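PDB 1TA9: glycerol dehydrogenase from Schizosaccharomyces pombe, which catalyses the NAD(+)-dependent oxidation of glycerol to dihydroxyacetone as a zinc enzyme, taking part in the assimilation of glycerol. Local coordinates for residues H77-S82 and N104-K109; A264-D269 and T299-L304; V337-L342 and K415-Y420; K364-I369 and S442-D447. One frame throughout, in Å; residues are numbered along the deposited sequence.

Interaction 1 (H77-S82 and N104-K109); sequences HAFTRS and NICANK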
loop_
_atom_site.group_PDB
_atom_site.type_symbol
_atom_site.label_atom_id
_atom_site.label_comp_id
_atom_site.label_asym_id
_atom_site.label_seq_id
_atom_site.Cartn_x
_atom_site.Cartn_y
_atom_site.Cartn_z
ATOM N N HIS B 77 36.237 3.825 26.577
ATOM C CA HIS B 77 37.561 3.668 27.179
ATOM C C HIS B 77 38.637 3.632 26.098
ATOM O O HIS B 77 39.778 3.253 26.356
ATOM C CB HIS B 77 37.627 2.382 28.013
ATOM C CG HIS B 77 36.572 2.297 29.072
ATOM N ND1 HIS B 77 36.447 3.236 30.072
ATOM C CD2 HIS B 77 35.586 1.393 29.279
ATOM C CE1 HIS B 77 35.428 2.915 30.851
ATOM N NE2 HIS B 77 34.888 1.801 30.391
ATOM N N ALA B 78 38.267 4.044 24.889
ATOM C CA ALA B 78 39.190 4.043 23.759
ATOM C C ALA B 78 40.502 4.770 24.028
ATOM O O ALA B 78 41.546 4.362 23.524
ATOM C CB ALA B 78 38.509 4.640 22.531
ATOM N N PHE B 79 40.462 5.844 24.813
ATOM C CA PHE B 79 41.687 6.583 25.101
ATOM C C PHE B 79 42.743 5.708 25.774
ATOM O O PHE B 79 43.924 6.045 25.754
ATOM C CB PHE B 79 41.409 7.811 25.980
ATOM C CG PHE B 79 40.680 8.925 25.270
ATOM C CD1 PHE B 79 40.670 9.006 23.879
ATOM C CD2 PHE B 79 40.033 9.918 26.000
ATOM C CE1 PHE B 79 40.025 10.063 23.226
ATOM C CE2 PHE B 79 39.388 10.976 25.358
ATOM C CZ PHE B 79 39.386 11.048 23.964
ATOM N N THR B 80 42.326 4.589 26.365
ATOM C CA THR B 80 43.280 3.690 27.018
ATOM C C THR B 80 43.967 2.815 25.977
ATOM O O THR B 80 44.857 2.030 26.301
ATOM C CB THR B 80 42.603 2.767 28.057
ATOM O OG1 THR B 80 41.675 1.895 27.400
ATOM C CG2 THR B 80 41.877 3.591 29.112
ATOM N N ARG B 81 43.537 2.956 24.726
ATOM C CA ARG B 81 44.099 2.207 23.605
ATOM C C ARG B 81 44.661 3.197 22.581
ATOM O O ARG B 81 44.751 2.887 21.396
ATOM C CB ARG B 81 43.015 1.355 22.929
ATOM C CG ARG B 81 42.426 0.249 23.791
ATOM C CD ARG B 81 41.395 -0.564 23.012
ATOM N NE ARG B 81 40.118 0.131 22.869
ATOM C CZ ARG B 81 39.227 0.263 23.848
ATOM N NH1 ARG B 81 39.474 -0.253 25.046
ATOM N NH2 ARG B 81 38.085 0.901 23.630
ATOM N N SER B 82 45.040 4.382 23.044
ATOM C CA SER B 82 45.564 5.423 22.163
ATOM C C SER B 82 46.727 5.028 21.253
ATOM O O SER B 82 46.669 5.246 20.044
ATOM C CB SER B 82 45.972 6.647 22.984
ATOM O OG SER B 82 44.856 7.214 23.644
ATOM N N ASN B 104 42.158 17.384 33.301
ATOM C CA ASN B 104 41.659 16.789 34.533
ATOM C C ASN B 104 40.729 15.619 34.238
ATOM O O ASN B 104 40.778 14.584 34.905
ATOM C CB ASN B 104 40.895 17.836 35.349
ATOM C CG ASN B 104 41.746 19.047 35.699
ATOM O OD1 ASN B 104 41.232 20.052 36.188
ATOM N ND2 ASN B 104 43.049 18.955 35.456
ATOM N N ILE B 105 39.889 15.791 33.221
ATOM C CA ILE B 105 38.907 14.783 32.838
ATOM C C ILE B 105 39.399 13.536 32.102
ATOM O O ILE B 105 39.011 12.422 32.453
ATOM C CB ILE B 105 37.790 15.424 31.981
ATOM C CG1 ILE B 105 37.095 16.531 32.776
ATOM C CG2 ILE B 105 36.770 14.369 31.562
ATOM C CD1 ILE B 105 36.037 17.274 31.988
ATOM N N CYS B 106 40.251 13.697 31.094
ATOM C CA CYS B 106 40.674 12.520 30.341
ATOM C C CYS B 106 41.990 12.587 29.571
ATOM O O CYS B 106 42.553 11.549 29.227
ATOM C CB CYS B 106 39.566 12.159 29.354
ATOM S SG CYS B 106 39.256 13.482 28.147
ATOM N N ALA B 107 42.467 13.791 29.279
ATOM C CA ALA B 107 43.698 13.956 28.506
ATOM C C ALA B 107 44.890 13.118 28.981
ATOM O O ALA B 107 45.711 12.695 28.168
ATOM C CB ALA B 107 44.081 15.424 28.458
ATOM N N ASN B 108 44.989 12.880 30.284
ATOM C CA ASN B 108 46.098 12.093 30.813
ATOM C C ASN B 108 46.023 10.625 30.421
ATOM O O ASN B 108 47.044 9.938 30.373
ATOM C CB ASN B 108 46.171 12.222 32.338
ATOM C CG ASN B 108 46.762 13.545 32.776
ATOM O OD1 ASN B 108 47.838 13.931 32.322
ATOM N ND2 ASN B 108 46.066 14.247 33.663
ATOM N N LYS B 109 44.816 10.142 30.144
ATOM C CA LYS B 109 44.640 8.755 29.740
ATOM C C LYS B 109 45.364 8.543 28.412
ATOM O O LYS B 109 46.002 7.513 28.193
ATOM C CB LYS B 109 43.152 8.431 29.589
ATOM C CG LYS B 109 42.347 8.638 30.867
ATOM C CD LYS B 109 40.870 8.335 30.650
ATOM C CE LYS B 109 40.045 8.669 31.882
ATOM N NZ LYS B 109 40.448 7.865 33.068
#

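Interaction 2 (A264-D269 and T299-L304); sequences ARACKD and TLMSGL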
loop_
_atom_site.group_PDB
_atom_site.type_symbol
_atom_site.label_atom_id
_atom_site.label_comp_id
_atom_site.label_asym_id
_atom_site.label_seq_id
_atom_site.Cartn_x
_atom_site.Cartn_y
_atom_site.Cartn_z
ATOM N N ALA B 264 24.703 11.387 4.419
ATOM C CA ALA B 264 23.817 12.392 5.001
ATOM C C ALA B 264 22.504 11.694 5.355
ATOM O O ALA B 264 21.889 11.983 6.382
ATOM C CB ALA B 264 23.560 13.524 4.010
ATOM N N ARG B 265 22.078 10.770 4.498
ATOM C CA ARG B 265 20.848 10.022 4.737
ATOM C C ARG B 265 21.036 9.129 5.965
ATOM O O ARG B 265 20.124 8.976 6.777
ATOM C CB ARG B 265 20.499 9.156 3.522
ATOM C CG ARG B 265 19.208 8.365 3.689
ATOM C CD ARG B 265 17.984 9.254 3.552
ATOM N NE ARG B 265 16.817 8.690 4.225
ATOM C CZ ARG B 265 15.586 9.183 4.127
ATOM N NH1 ARG B 265 15.354 10.251 3.369
ATOM N NH2 ARG B 265 14.591 8.624 4.804
ATOM N N ALA B 266 22.223 8.541 6.089
ATOM C CA ALA B 266 22.539 7.682 7.223
ATOM C C ALA B 266 22.365 8.485 8.505
ATOM O O ALA B 266 21.846 7.986 9.507
ATOM C CB ALA B 266 23.974 7.163 7.110
ATOM N N CYS B 267 22.798 9.738 8.462
ATOM C CA CYS B 267 22.679 10.629 9.610
ATOM C C CYS B 267 21.197 10.810 9.970
ATOM O O CYS B 267 20.786 10.557 11.103
ATOM C CB CYS B 267 23.302 11.984 9.270
ATOM S SG CYS B 267 23.333 13.158 10.636
ATOM N N LYS B 268 20.406 11.247 8.997
ATOM C CA LYS B 268 18.971 11.463 9.193
ATOM C C LYS B 268 18.278 10.221 9.758
ATOM O O LYS B 268 17.546 10.294 10.748
ATOM C CB LYS B 268 18.319 11.844 7.861
ATOM C CG LYS B 268 16.803 12.020 7.906
ATOM C CD LYS B 268 16.259 12.294 6.507
ATOM C CE LYS B 268 14.782 12.658 6.515
ATOM N NZ LYS B 268 13.927 11.531 6.966
ATOM N N ASP B 269 18.514 9.078 9.122
ATOM C CA ASP B 269 17.901 7.822 9.541
ATOM C C ASP B 269 18.284 7.390 10.949
ATOM O O ASP B 269 17.444 6.902 11.710
ATOM C CB ASP B 269 18.273 6.701 8.573
ATOM C CG ASP B 269 17.576 6.828 7.231
ATOM O OD1 ASP B 269 17.828 5.969 6.359
ATOM O OD2 ASP B 269 16.783 7.777 7.046
ATOM N N THR B 299 28.961 12.832 14.841
ATOM C CA THR B 299 30.350 13.083 14.478
ATOM C C THR B 299 30.744 12.656 13.071
ATOM O O THR B 299 31.020 13.498 12.218
ATOM C CB THR B 299 31.288 12.395 15.489
ATOM O OG1 THR B 299 30.740 12.537 16.809
ATOM C CG2 THR B 299 32.666 13.043 15.465
ATOM N N LEU B 300 30.775 11.352 12.825
ATOM C CA LEU B 300 31.166 10.849 11.509
ATOM C C LEU B 300 30.160 11.129 10.396
ATOM O O LEU B 300 30.503 11.749 9.384
ATOM C CB LEU B 300 31.430 9.340 11.573
ATOM C CG LEU B 300 31.849 8.645 10.272
ATOM C CD1 LEU B 300 33.203 9.167 9.804
ATOM C CD2 LEU B 300 31.912 7.145 10.505
ATOM N N MET B 301 28.920 10.684 10.576
ATOM C CA MET B 301 27.903 10.878 9.545
ATOM C C MET B 301 27.610 12.344 9.250
ATOM O O MET B 301 27.646 12.781 8.096
ATOM C CB MET B 301 26.612 10.158 9.935
ATOM C CG MET B 301 26.753 8.649 10.054
ATOM S SD MET B 301 25.190 7.913 10.537
ATOM C CE MET B 301 25.649 7.002 12.048
ATOM N N SER B 302 27.310 13.112 10.285
ATOM C CA SER B 302 27.022 14.517 10.071
ATOM C C SER B 302 28.241 15.218 9.463
ATOM O O SER B 302 28.107 16.054 8.569
ATOM C CB SER B 302 26.622 15.173 11.390
ATOM O OG SER B 302 26.117 16.472 11.153
ATOM N N GLY B 303 29.428 14.849 9.936
ATOM C CA GLY B 303 30.653 15.443 9.431
ATOM C C GLY B 303 30.895 15.189 7.955
ATOM O O GLY B 303 31.045 16.129 7.179
ATOM N N LEU B 304 30.935 13.922 7.556
ATOM C CA LEU B 304 31.160 13.585 6.155
ATOM C C LEU B 304 29.964 13.991 5.302
ATOM O O LEU B 304 30.117 14.354 4.135
ATOM C CB LEU B 304 31.393 12.083 5.993
ATOM C CG LEU B 304 32.652 11.484 6.617
ATOM C CD1 LEU B 304 32.638 9.970 6.408
ATOM C CD2 LEU B 304 33.884 12.111 5.979
#

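Interaction 3 (V337-L342 and K415-Y420); sequences VAYGTL and KAVDSY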
loop_
_atom_site.group_PDB
_atom_site.type_symbol
_atom_site.label_atom_id
_atom_site.label_comp_id
_atom_site.label_asym_id
_atom_site.label_seq_id
_atom_site.Cartn_x
_atom_site.Cartn_y
_atom_site.Cartn_z
ATOM N N VAL B 337 21.568 26.106 15.460
ATOM C CA VAL B 337 21.432 25.456 14.157
ATOM C C VAL B 337 20.064 24.805 13.976
ATOM O O VAL B 337 19.491 24.837 12.885
ATOM C CB VAL B 337 22.528 24.383 13.942
ATOM C CG1 VAL B 337 22.192 23.529 12.716
ATOM C CG2 VAL B 337 23.876 25.055 13.733
ATOM N N ALA B 338 19.547 24.204 15.041
ATOM C CA ALA B 338 18.241 23.561 14.973
ATOM C C ALA B 338 17.185 24.602 14.599
ATOM O O ALA B 338 16.368 24.369 13.705
ATOM C CB ALA B 338 17.904 22.914 16.306
ATOM N N TYR B 339 17.197 25.747 15.275
ATOM C CA TYR B 339 16.226 26.790 14.959
ATOM C C TYR B 339 16.449 27.238 13.515
ATOM O O TYR B 339 15.497 27.427 12.760
ATOM C CB TYR B 339 16.377 27.993 15.899
ATOM C CG TYR B 339 15.204 28.951 15.830
ATOM C CD1 TYR B 339 14.096 28.789 16.662
ATOM C CD2 TYR B 339 15.177 29.989 14.894
ATOM C CE1 TYR B 339 12.987 29.637 16.568
ATOM C CE2 TYR B 339 14.068 30.838 14.787
ATOM C CZ TYR B 339 12.980 30.656 15.627
ATOM O OH TYR B 339 11.884 31.486 15.515
ATOM N N GLY B 340 17.716 27.398 13.140
ATOM C CA GLY B 340 18.052 27.813 11.789
ATOM C C GLY B 340 17.570 26.830 10.736
ATOM O O GLY B 340 17.253 27.220 9.611
ATOM N N THR B 341 17.520 25.551 11.098
ATOM C CA THR B 341 17.059 24.523 10.177
ATOM C C THR B 341 15.557 24.700 9.948
ATOM O O THR B 341 15.071 24.537 8.830
ATOM C CB THR B 341 17.362 23.110 10.730
ATOM O OG1 THR B 341 18.781 22.967 10.896
ATOM C CG2 THR B 341 16.868 22.029 9.766
ATOM N N LEU B 342 14.822 25.049 11.001
ATOM C CA LEU B 342 13.388 25.270 10.855
ATOM C C LEU B 342 13.172 26.494 9.974
ATOM O O LEU B 342 12.221 26.549 9.192
ATOM C CB LEU B 342 12.721 25.485 12.216
ATOM C CG LEU B 342 12.617 24.260 13.135
ATOM C CD1 LEU B 342 11.847 24.638 14.399
ATOM C CD2 LEU B 342 11.908 23.121 12.410
ATOM N N LYS B 415 10.501 34.832 12.219
ATOM C CA LYS B 415 9.285 35.044 12.997
ATOM C C LYS B 415 8.236 33.989 12.670
ATOM O O LYS B 415 7.473 33.579 13.539
ATOM C CB LYS B 415 8.719 36.444 12.738
ATOM C CG LYS B 415 9.517 37.547 13.432
ATOM C CD LYS B 415 8.928 38.933 13.197
ATOM C CE LYS B 415 9.196 39.424 11.781
ATOM N NZ LYS B 415 8.791 40.860 11.604
ATOM N N ALA B 416 8.200 33.548 11.417
ATOM C CA ALA B 416 7.239 32.532 11.005
ATOM C C ALA B 416 7.490 31.245 11.788
ATOM O O ALA B 416 6.553 30.613 12.272
ATOM C CB ALA B 416 7.353 32.274 9.507
ATOM N N VAL B 417 8.756 30.850 11.911
ATOM C CA VAL B 417 9.079 29.645 12.667
ATOM C C VAL B 417 8.483 29.763 14.073
ATOM O O VAL B 417 7.838 28.842 14.569
ATOM C CB VAL B 417 10.612 29.447 12.790
ATOM C CG1 VAL B 417 10.914 28.328 13.780
ATOM C CG2 VAL B 417 11.209 29.117 11.421
ATOM N N ASP B 418 8.690 30.912 14.705
ATOM C CA ASP B 418 8.173 31.135 16.053
ATOM C C ASP B 418 6.659 30.927 16.135
ATOM O O ASP B 418 6.170 30.243 17.034
ATOM C CB ASP B 418 8.533 32.541 16.523
ATOM C CG ASP B 418 8.120 32.795 17.957
ATOM O OD1 ASP B 418 8.622 32.086 18.859
ATOM O OD2 ASP B 418 7.293 33.703 18.176
ATOM N N SER B 419 5.915 31.513 15.200
ATOM C CA SER B 419 4.462 31.357 15.199
ATOM C C SER B 419 4.035 29.918 14.898
ATOM O O SER B 419 3.093 29.405 15.506
ATOM C CB SER B 419 3.824 32.301 14.178
ATOM O OG SER B 419 4.013 33.656 14.547
ATOM N N TYR B 420 4.709 29.278 13.945
ATOM C CA TYR B 420 4.385 27.896 13.586
ATOM C C TYR B 420 4.595 26.973 14.792
ATOM O O TYR B 420 3.746 26.136 15.109
ATOM C CB TYR B 420 5.284 27.402 12.438
ATOM C CG TYR B 420 5.060 28.021 11.069
ATOM C CD1 TYR B 420 4.180 29.086 10.875
ATOM C CD2 TYR B 420 5.772 27.551 9.966
ATOM C CE1 TYR B 420 4.017 29.672 9.599
ATOM C CE2 TYR B 420 5.622 28.124 8.696
ATOM C CZ TYR B 420 4.748 29.181 8.519
ATOM O OH TYR B 420 4.621 29.740 7.264
#

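Interaction 4 (K364-I369 and S442-D447); sequences KCHLPI and SPHLTD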
loop_
_atom_site.group_PDB
_atom_site.type_symbol
_atom_site.label_atom_id
_atom_site.label_comp_id
_atom_site.label_asym_id
_atom_site.label_seq_id
_atom_site.Cartn_x
_atom_site.Cartn_y
_atom_site.Cartn_z
ATOM N N LYS B 364 10.904 17.021 21.057
ATOM C CA LYS B 364 11.074 15.798 21.843
ATOM C C LYS B 364 12.516 15.634 22.313
ATOM O O LYS B 364 12.771 15.030 23.355
ATOM C CB LYS B 364 10.654 14.571 21.025
ATOM C CG LYS B 364 9.197 14.608 20.583
ATOM C CD LYS B 364 8.822 13.385 19.752
ATOM C CE LYS B 364 7.373 13.477 19.291
ATOM N NZ LYS B 364 6.958 12.279 18.501
ATOM N N CYS B 365 13.454 16.172 21.540
ATOM C CA CYS B 365 14.873 16.098 21.865
ATOM C C CYS B 365 15.298 17.223 22.802
ATOM O O CYS B 365 16.463 17.308 23.186
ATOM C CB CYS B 365 15.718 16.163 20.586
ATOM S SG CYS B 365 15.575 14.710 19.522
ATOM N N HIS B 366 14.351 18.089 23.146
ATOM C CA HIS B 366 14.595 19.221 24.040
ATOM C C HIS B 366 15.401 20.347 23.394
ATOM O O HIS B 366 16.220 20.996 24.048
ATOM C CB HIS B 366 15.300 18.760 25.321
ATOM C CG HIS B 366 15.065 19.665 26.494
ATOM N ND1 HIS B 366 13.868 19.699 27.179
ATOM C CD2 HIS B 366 15.868 20.573 27.100
ATOM C CE1 HIS B 366 13.946 20.586 28.158
ATOM N NE2 HIS B 366 15.149 21.129 28.131
ATOM N N LEU B 367 15.171 20.566 22.104
ATOM C CA LEU B 367 15.830 21.639 21.374
ATOM C C LEU B 367 14.839 22.798 21.315
ATOM O O LEU B 367 13.631 22.584 21.205
ATOM C CB LEU B 367 16.180 21.184 19.952
ATOM C CG LEU B 367 17.398 20.261 19.829
ATOM C CD1 LEU B 367 17.391 19.549 18.480
ATOM C CD2 LEU B 367 18.672 21.092 19.989
ATOM N N PRO B 368 15.333 24.043 21.389
ATOM C CA PRO B 368 14.442 25.204 21.339
ATOM C C PRO B 368 13.856 25.410 19.944
ATOM O O PRO B 368 14.582 25.364 18.952
ATOM C CB PRO B 368 15.357 26.354 21.756
ATOM C CG PRO B 368 16.683 25.934 21.204
ATOM C CD PRO B 368 16.737 24.462 21.566
ATOM N N ILE B 369 12.545 25.630 19.871
ATOM C CA ILE B 369 11.886 25.846 18.588
ATOM C C ILE B 369 11.120 27.159 18.550
ATOM O O ILE B 369 10.387 27.426 17.601
ATOM C CB ILE B 369 10.907 24.705 18.242
ATOM C CG1 ILE B 369 9.817 24.594 19.313
ATOM C CG2 ILE B 369 11.674 23.400 18.095
ATOM C CD1 ILE B 369 8.714 23.602 18.962
ATOM N N SER B 442 27.111 25.416 30.388
ATOM C CA SER B 442 26.375 24.918 31.539
ATOM C C SER B 442 25.435 23.776 31.178
ATOM O O SER B 442 24.957 23.682 30.047
ATOM C CB SER B 442 25.546 26.046 32.164
ATOM O OG SER B 442 26.340 27.188 32.421
ATOM N N PRO B 443 25.173 22.879 32.138
ATOM C CA PRO B 443 24.267 21.754 31.897
ATOM C C PRO B 443 22.858 22.339 31.939
ATOM O O PRO B 443 22.696 23.536 32.187
ATOM C CB PRO B 443 24.523 20.836 33.095
ATOM C CG PRO B 443 25.931 21.175 33.504
ATOM C CD PRO B 443 25.932 22.677 33.385
ATOM N N HIS B 444 21.847 21.509 31.701
ATOM C CA HIS B 444 20.469 21.975 31.759
ATOM C C HIS B 444 20.192 22.494 33.170
ATOM O O HIS B 444 20.814 22.045 34.134
ATOM C CB HIS B 444 19.498 20.833 31.465
ATOM C CG HIS B 444 19.477 20.401 30.033
ATOM N ND1 HIS B 444 19.713 19.100 29.646
ATOM C CD2 HIS B 444 19.214 21.090 28.897
ATOM C CE1 HIS B 444 19.594 19.005 28.334
ATOM N NE2 HIS B 444 19.292 20.199 27.856
ATOM N N LEU B 445 19.255 23.427 33.284
ATOM C CA LEU B 445 18.882 23.983 34.578
ATOM C C LEU B 445 18.172 22.919 35.408
ATOM O O LEU B 445 18.225 22.934 36.637
ATOM C CB LEU B 445 17.962 25.190 34.382
ATOM C CG LEU B 445 18.647 26.413 33.772
ATOM C CD1 LEU B 445 17.622 27.479 33.429
ATOM C CD2 LEU B 445 19.681 26.945 34.758
ATOM N N THR B 446 17.516 21.991 34.723
ATOM C CA THR B 446 16.789 20.914 35.383
ATOM C C THR B 446 17.081 19.574 34.710
ATOM O O THR B 446 17.520 19.527 33.561
ATOM C CB THR B 446 15.263 21.170 35.343
ATOM O OG1 THR B 446 14.844 21.343 33.982
ATOM C CG2 THR B 446 14.910 22.423 36.130
ATOM N N ASP B 447 16.835 18.489 35.436
ATOM C CA ASP B 447 17.059 17.140 34.927
ATOM C C ASP B 447 15.926 16.771 33.964
ATOM O O ASP B 447 14.766 16.725 34.366
ATOM C CB ASP B 447 17.087 16.160 36.104
ATOM C CG ASP B 447 17.254 14.716 35.670
ATOM O OD1 ASP B 447 17.028 13.823 36.514
ATOM O OD2 ASP B 447 17.611 14.470 34.500
HETATM O O HOH W 1 18.764 20.814 25.325
#

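Interaction 1 (H77-S82 and N104-K109)
The ring of Phe79 meets the thiol of Cys106 along its rim: SG stands 3.8 Å from Phe79 CE2 and lies, as measured from the ring centroid (5.0 Å), 75° off the normal, an edge-on sulfur-aromatic contact. With chi1 at 62°, between the backbone N and the carbonyl carbon, Cys106 SG leans out to that edge from a pi-type turn of helix 100-115. The root of the same phenylalanine is covered by Lys109, whose CB is 4.1 Å from Phe79 CB; beyond this the lysine chain departs, so its methylene root, not its ammonium, packs.

In the next shell, Ser82 OG donates to Phe79 O over 2.6 Å from a direction tilted 31° out of the carbonyl plane. Thr80 OG1 and N both bond to His77 O, tying the 3-10 turn to the residue before it. Asp214, at the end of strand 210-214, accepts from the backbone N of His77 and of Phe79, while Phe212 packs edge-to-face with the Phe79 ring. Arg81 reaches outward to a salt bridge with Asp63 of the second subunit.

The pair joins the loop after strand 71-75 to a helix of the Rossmann-like N-terminal domain. Cys106 lies about 4 Å, side chain to side chain, from Thr177, a probable NAD(+)-binding residue. The side-chain contacts between the segments are apolar and sulfur-aromatic, without hydrogen bond or salt bridge; dispersion and weak sulfur-ring attraction probably dominate.

Interaction 2 (A264-D269 and T299-L304)
The flat peptide group joining Ala266 to Cys267 carries the sulfur of Met301 on one face. Met301 SD is 3.5 Å from Ala266 C and equally far from Ala266 O, and the line from that carbon to the sulfur runs almost perpendicular to the peptide plane. A second flat group, the Arg265 guanidinium, turns to the other side of helix 258-284: Lys268 CD lies over one face, toward the rim, and Asp269 OD1 sits at the edge in plane. Its salt bridge from NE to Asp269 OD2 (3.0 Å) has weak hydrogen-bond geometry.

Met301 also touches Ala266 CB with SD (3.7 Å): chi2 of 179° extends the chain from CA to SD and brings the sulfur there. Met301 CB rests on Cys267 CB at 3.8 Å, where the CA atoms come to 5.2 Å. The two segments belong to helices 258-284 and 289-307, running in roughly opposing directions in the helical C-terminal domain of the iron-containing alcohol dehydrogenase family; the axes of the 264-269 and 299-304 segments approach to 8.0 Å and cross at -135°, a spacing that small Ala266 and Cys267 permit.

Cys267 SG runs alongside the second helix and meets Ser302 CB at 3.9 Å. The hydroxyl of that serine is engaged by Asp182 and Thr236, and Asp182 is a ligand of the bound potassium ion, about 4 Å from the Ser302 side chain. Ala233, next to the zinc ligand Asp232, packs on both Cys267 and Ser302, and Met301 also packs on Ile258 of the second subunit.

Interaction 3 (V337-L342 and K415-Y420)
Tyr339 has its ring swung opposite the backbone N (chi1 -167°), with the second torsion standing that ring upright to the CA-CB-CG plane; Val417 sets CG1 in the equivalent position, opposite its own N, on the other helix. The two side chains point past each other from opposing helices, and Val417 CG1 comes to lie over the tyrosine face, 4.0 Å from the ring centroid and 28° off the normal, a CH-pi contact. The closest carbons are Tyr339 CZ and Val417 CG1, at 3.6 Å.

The same valine is shared with Leu342, which lies transverse to it. Leu342 CB meets Val417 CG1 at 3.7 Å, and the other branch, Val417 CG2, presses on Leu342 O at 3.5 Å; Val417 is therefore wedged between residues one helical turn apart.

Tyr339 OH extends beyond the valine and hydrogen-bonds to Ile414 O, which satisfies the buried hydroxyl. Asp418 N, at 3.3 Å from Tyr339 OH, is merely close, since the angle is poor. A leucine in place of Tyr339 would probably leave Ile414 O without this donor and Val417 CG1 without an aromatic face to lie on. Asp418 directs its carboxylate elsewhere, to a salt bridge with Arg284 of the third subunit.

The axes of segments 337-342 and 415-420 lie 10.0 Å apart and cross at 94°, which marks this as near-perpendicular helix packing in the helical C-terminal domain, where helix 333-347, which starts at the zinc ligand His333, rests on the long helix 407-428.

Interaction 4 (K364-I369 and S442-D447)
His366 and His444 alone bring these two loops together, and they do so ring against ring. The edge of His366 is directed toward the face of His444 in an offset edge-to-face (T-shaped) pair, with planes at 83° and centroids 4.9 Å apart. The tight spot is small: His366 CD2 lies 3.5 Å from His444 NE2 and 3.8 Å from His444 CD2, and 74 Å² is buried in all. The backbones stay well apart, the nearest CA atoms, those of the two histidines, being 10.1 Å from each other.

A water makes the polar link. It donates to His366 O over 2.9 Å and is 2.7 Å from His444 NE2, at the in-plane edge of that imidazole, so a single molecule bridges the backbone of one loop to the ring of the other. The water gives His444 NE2 a polar partner. The rotation of His366 is probably held by the hydrogen bond between its ND1 and Glu432 OE1.

Toward the protein, the His444 ring is backed by Val223, Arg224 and Ile227 of helix 223-245. Toward solvent the packing thins: both histidines remain partly exposed, little area is buried between them, and the polar link runs through water.

The positive phi of His366 (73°), with two bonds back into the last turn, identifies a Schellman motif ending helix 352-364, and it is from this helix cap that the ring projects to meet the C-terminal tail.

How the interactions relate
From the N terminus, interaction 1 closes a short excursion through strand 93-98 within the nucleotide-binding domain. Interaction 2 follows in series, closing the turn from helix 258-284 to helix 289-307 beside the metal site; both contacts also border the second subunit. Interactions 3 and 4 cross, because 364-369 falls between the segments of interaction 3 while 415-420 falls between those of interaction 4. They also touch, with Tyr339 CE1 3.6 Å from Ile369 O, so helices 333-347 and 407-428, the loop after helix 352-364 and the C-terminal tail form one connected block. Interaction 3 lies across the chain's centre from interaction 1, with about 39 Å between their centres.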